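Local coordinates for phosphoserine aminotransferase (Bacillus circulans, PDB 2C0R), which catalyses the reversible, pyridoxal-phosphate-dependent transamination between phosphoserine and 2-oxoglutarate in serine biosynthesis and the matching phosphohydroxythreonine step of pyridoxine biosynthesis, at residues A[340-344]-A[345-349]; A[13-17]-A[18-22]. The protein carries 1 engineered substitution. All blocks are in the same frame, centred on the assembly; numbering follows the deposited sequence.

Interaction 1. Residues A[340-344]-A[345-349]; sequences NAVPY and ESCEA
Y344 and E348, one turn apart at the start of helix 344-361, meet with the glutamate arm laid across the tyrosine ring at about a right angle. The loop here follows strand 334-337 and opens the C-terminal helix of this class-V aminotransferase. CG of E348 sits over one face, 3.9 Å from the Y344 ring centroid, in a CH-pi contact. The carboxylate follows the ring rather than standing upright on it: the two planes are 30° apart, and E348 CD lies 3.3 Å from Y344 CE2. The tyrosine places CG opposite its amide nitrogen (chi1 -180°), which swings the ring back over the turn that follows. Beneath the pair, E348 N donates to Y344 O at 2.8 Å.

The inward side is close-knit in another way. V342 CG1 rests 4.0 Å from S346 CB, while C347 turns into the protein against I338 and I275. P343, at the N-cap, offers no side-chain acceptor; its carbonyl O instead receives weak bonds from S346 N and C347 N.

Toward solvent the contact slackens. The bent chain of E345 brings OE1 only to 3.6 Å from P343 CB, and a water bridges the outer ends of the main pair, 2.7 Å from Y344 OH and donating to E348 OE2.

K270, on helix 260-280, makes a cation-pi contact with Y344, so its charge probably offsets part of the cost of a carboxylate lying near the ring. E345 and E348 both stand in the first turns of the helix, where their negative charge is likely to suit the positive end of the helix dipole.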
loop_
_atom_site.group_PDB
_atom_site.type_symbol
_atom_site.label_atom_id
_atom_site.label_comp_id
_atom_site.label_asym_id
_atom_site.label_seq_id
_atom_site.Cartn_x
_atom_site.Cartn_y
_atom_site.Cartn_z
ATOM N N ASN A 340 10.431 -9.008 16.474
ATOM C CA ASN A 340 9.860 -8.854 17.803
ATOM C C ASN A 340 8.758 -9.835 18.174
ATOM O O ASN A 340 8.801 -10.409 19.265
ATOM C CB ASN A 340 9.198 -7.494 18.054
ATOM C CG ASN A 340 10.136 -6.296 18.037
ATOM O OD1 ASN A 340 11.353 -6.419 18.066
ATOM N ND2 ASN A 340 9.545 -5.097 17.950
ATOM N N ALA A 341 7.797 -10.053 17.286
ATOM C CA ALA A 341 6.631 -10.852 17.596
ATOM C C ALA A 341 6.898 -12.346 17.498
ATOM O O ALA A 341 6.026 -13.099 17.960
ATOM C CB ALA A 341 5.469 -10.507 16.662
ATOM N N VAL A 342 8.034 -12.806 17.027
ATOM C CA VAL A 342 8.329 -14.256 17.048
ATOM C C VAL A 342 8.545 -14.638 18.508
ATOM O O VAL A 342 9.433 -14.060 19.161
ATOM C CB VAL A 342 9.563 -14.550 16.176
ATOM C CG1 VAL A 342 9.894 -16.032 16.316
ATOM C CG2 VAL A 342 9.306 -14.168 14.720
ATOM N N PRO A 343 7.763 -15.539 19.075
ATOM C CA PRO A 343 7.853 -15.852 20.490
ATOM C C PRO A 343 9.097 -16.679 20.815
ATOM O O PRO A 343 9.639 -17.418 20.011
ATOM C CB PRO A 343 6.598 -16.699 20.749
ATOM C CG PRO A 343 5.668 -16.351 19.620
ATOM C CD PRO A 343 6.617 -16.250 18.451
ATOM N N TYR A 344 9.568 -16.566 22.041
ATOM C CA TYR A 344 10.703 -17.390 22.461
ATOM C C TYR A 344 10.372 -18.850 22.293
ATOM O O TYR A 344 11.241 -19.644 21.912
ATOM C CB TYR A 344 11.002 -17.052 23.910
ATOM C CG TYR A 344 12.168 -17.825 24.484
ATOM C CD1 TYR A 344 13.443 -17.594 23.999
ATOM C CD2 TYR A 344 11.964 -18.751 25.520
ATOM C CE1 TYR A 344 14.540 -18.274 24.497
ATOM C CE2 TYR A 344 13.078 -19.431 26.007
ATOM C CZ TYR A 344 14.339 -19.191 25.504
ATOM O OH TYR A 344 15.421 -19.879 26.027
ATOM N N GLU A 345 9.118 -19.236 22.520
ATOM C CA GLU A 345 8.781 -20.657 22.347
ATOM C C GLU A 345 9.030 -21.138 20.917
ATOM O O GLU A 345 9.388 -22.329 20.738
ATOM C CB GLU A 345 7.320 -20.853 22.796
ATOM C CG GLU A 345 7.202 -20.647 24.297
ATOM C CD GLU A 345 7.168 -19.193 24.769
ATOM O OE1 GLU A 345 7.075 -18.269 23.909
ATOM O OE2 GLU A 345 7.270 -18.938 26.001
ATOM N N SER A 346 8.872 -20.291 19.895
ATOM C CA SER A 346 9.231 -20.744 18.550
ATOM C C SER A 346 10.725 -21.041 18.446
ATOM O O SER A 346 11.186 -21.988 17.788
ATOM C CB SER A 346 8.885 -19.683 17.502
ATOM O OG SER A 346 7.470 -19.639 17.308
ATOM N N CYS A 347 11.503 -20.184 19.126
ATOM C CA CYS A 347 12.958 -20.340 19.097
ATOM C C CYS A 347 13.382 -21.589 19.868
ATOM O O CYS A 347 14.272 -22.311 19.474
ATOM C CB CYS A 347 13.574 -19.083 19.708
ATOM S SG CYS A 347 13.211 -17.650 18.642
ATOM N N GLU A 348 12.758 -21.864 21.004
ATOM C CA GLU A 348 13.058 -23.124 21.728
ATOM C C GLU A 348 12.732 -24.329 20.881
ATOM O O GLU A 348 13.487 -25.307 20.817
ATOM C CB GLU A 348 12.206 -23.183 22.995
ATOM C CG GLU A 348 12.615 -22.215 24.076
ATOM C CD GLU A 348 11.692 -22.357 25.284
ATOM O OE1 GLU A 348 10.483 -22.106 25.099
ATOM O OE2 GLU A 348 12.169 -22.695 26.385
ATOM N N ALA A 349 11.592 -24.259 20.186
ATOM C CA ALA A 349 11.259 -25.375 19.305
ATOM C C ALA A 349 12.273 -25.538 18.203
ATOM O O ALA A 349 12.695 -26.655 17.887
ATOM C CB ALA A 349 9.846 -25.188 18.749
HETATM O O HOH W 1 14.877 -22.319 26.925
#

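Interaction 2. Residues A[13-17]-A[18-22]; sequences AALPL and EVLER
Two first torsions bring L17 and E21 together: the leucine sets CG anti to the backbone N (chi1 -178°), folding the branch back beside its carbonyl, and the glutamate sets CG anti to the carbonyl carbon (chi1 -67°), from where its extended chain runs out past the leucine. E21 OE2 ends 3.6 Å from L17 CG, near both methyls, and E21 CG lies 3.2 Å from L17 O. The same carbonyl accepts the amide of E21, N to O 2.8 Å, so side chain and backbone meet on one turn.

P16 occupies the N-cap of helix 17-25 and works through its backbone. Its O takes a nearly straight bond from L20 N (3.1 Å, 164° at the hydrogen) and a weak one from V19 N. The proline ring lies side by side with V19, P16 CB 3.7 Å from V19 CG2, and both lean on W254 of helix 242-257. L15 CB approaches L20 CG at 4.0 Å.

At the dimer interface, V28 of the second subunit packs on L17, and L15 N is hydrogen-bonded to E39 OE2 of that subunit. A serine in place of L17 would probably leave the arm of E21 without its apolar rest, free to turn, and deprive V28 of the neighbouring chain of its mate.

CG of E18 passes 3.9 Å from P16 CB, and its OE2 forms a salt bridge with R258. L15, P16, V19 and L20 thus make the apolar side, while E21 lays a charged chain on L17; E18 and R22 pair with R258 and E257 at the end of helix 242-257, which probably fixes the short helix there.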
loop_
_atom_site.group_PDB
_atom_site.type_symbol
_atom_site.label_atom_id
_atom_site.label_comp_id
_atom_site.label_asym_id
_atom_site.label_seq_id
_atom_site.Cartn_x
_atom_site.Cartn_y
_atom_site.Cartn_z
ATOM N N ALA A 13 5.687 -11.376 8.070
ATOM C CA ALA A 13 6.225 -12.132 9.182
ATOM C C ALA A 13 5.237 -12.149 10.326
ATOM O O ALA A 13 4.142 -11.597 10.266
ATOM C CB ALA A 13 7.520 -11.446 9.629
ATOM N N ALA A 14 5.685 -12.768 11.415
ATOM C CA ALA A 14 4.774 -12.982 12.527
ATOM C C ALA A 14 4.254 -11.663 13.081
ATOM O O ALA A 14 4.952 -10.651 13.137
ATOM C CB ALA A 14 5.572 -13.727 13.585
ATOM N N LEU A 15 2.996 -11.670 13.462
ATOM C CA LEU A 15 2.421 -10.633 14.277
ATOM C C LEU A 15 2.149 -11.145 15.680
ATOM O O LEU A 15 2.007 -12.355 15.806
ATOM C CB LEU A 15 1.080 -10.116 13.687
ATOM C CG LEU A 15 1.333 -8.971 12.693
ATOM C CD1 LEU A 15 1.449 -9.520 11.277
ATOM C CD2 LEU A 15 0.243 -7.920 12.764
ATOM N N PRO A 16 2.058 -10.281 16.677
ATOM C CA PRO A 16 1.677 -10.758 18.026
ATOM C C PRO A 16 0.291 -11.396 17.978
ATOM O O PRO A 16 -0.642 -10.777 17.416
ATOM C CB PRO A 16 1.650 -9.467 18.836
ATOM C CG PRO A 16 2.612 -8.559 18.126
ATOM C CD PRO A 16 2.288 -8.842 16.666
ATOM N N LEU A 17 0.144 -12.595 18.520
ATOM C CA LEU A 17 -1.192 -13.233 18.503
ATOM C C LEU A 17 -2.254 -12.321 19.123
ATOM O O LEU A 17 -3.377 -12.272 18.639
ATOM C CB LEU A 17 -1.163 -14.542 19.272
ATOM C CG LEU A 17 -2.465 -15.318 19.294
ATOM C CD1 LEU A 17 -3.060 -15.508 17.896
ATOM C CD2 LEU A 17 -2.207 -16.673 19.960
ATOM N N GLU A 18 -1.890 -11.567 20.163
ATOM C CA GLU A 18 -2.851 -10.684 20.843
ATOM C C GLU A 18 -3.339 -9.589 19.891
ATOM O O GLU A 18 -4.501 -9.148 19.891
ATOM C CB GLU A 18 -2.241 -9.989 22.059
ATOM C CG GLU A 18 -0.755 -9.719 21.927
ATOM C CD GLU A 18 0.195 -10.752 22.489
ATOM O OE1 GLU A 18 0.387 -11.835 21.882
ATOM O OE2 GLU A 18 0.816 -10.483 23.553
ATOM N N VAL A 19 -2.429 -9.100 19.077
ATOM C CA VAL A 19 -2.815 -8.066 18.112
ATOM C C VAL A 19 -3.764 -8.648 17.080
ATOM O O VAL A 19 -4.755 -8.004 16.730
ATOM C CB VAL A 19 -1.554 -7.516 17.437
ATOM C CG1 VAL A 19 -1.945 -6.716 16.207
ATOM C CG2 VAL A 19 -0.797 -6.661 18.439
ATOM N N LEU A 20 -3.477 -9.857 16.577
ATOM C CA LEU A 20 -4.369 -10.490 15.625
ATOM C C LEU A 20 -5.719 -10.714 16.282
ATOM O O LEU A 20 -6.733 -10.501 15.668
ATOM C CB LEU A 20 -3.794 -11.811 15.171
ATOM C CG LEU A 20 -2.508 -11.741 14.352
ATOM C CD1 LEU A 20 -1.970 -13.139 14.127
ATOM C CD2 LEU A 20 -2.770 -11.066 13.018
ATOM N N GLU A 21 -5.739 -11.144 17.531
ATOM C CA GLU A 21 -7.018 -11.394 18.199
ATOM C C GLU A 21 -7.803 -10.106 18.393
ATOM O O GLU A 21 -9.037 -10.074 18.248
ATOM C CB GLU A 21 -6.795 -12.074 19.532
ATOM C CG GLU A 21 -6.235 -13.499 19.360
ATOM C CD GLU A 21 -5.947 -14.102 20.731
ATOM O OE1 GLU A 21 -5.886 -13.329 21.729
ATOM O OE2 GLU A 21 -5.796 -15.341 20.776
ATOM N N ARG A 22 -7.130 -9.028 18.746
ATOM C CA ARG A 22 -7.792 -7.733 18.943
ATOM C C ARG A 22 -8.396 -7.216 17.632
ATOM O O ARG A 22 -9.542 -6.744 17.577
ATOM C CB ARG A 22 -6.788 -6.687 19.461
ATOM C CG ARG A 22 -6.497 -6.739 20.946
ATOM C CD ARG A 22 -5.246 -6.005 21.423
ATOM N NE ARG A 22 -4.598 -6.653 22.565
ATOM C CZ ARG A 22 -3.308 -6.548 22.871
ATOM N NH1 ARG A 22 -2.546 -5.793 22.073
ATOM N NH2 ARG A 22 -2.734 -7.152 23.928
#

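In the fold
Interactions 1 and 2 each describe a loop turning into a helix with proline at the N-cap, the next residue packed against the glutamate one turn on. V342, S346 and C347 form the buried side of the first, L15, P16, V19 and L20 that of the second; P343, E345 and E21 are exposed. The loops touch, A341 CB lying 3.4 Å from P16 N, and both lean on W254 of helix 242-257. Beyond it they diverge. Interaction 1 turns toward helix 260-280, where the Y344 ring packs while its hydroxyl reaches a water. Interaction 2 turns toward the second subunit, with aliphatic packing in place of the ring contact and outward salt bridges to R258 and E257.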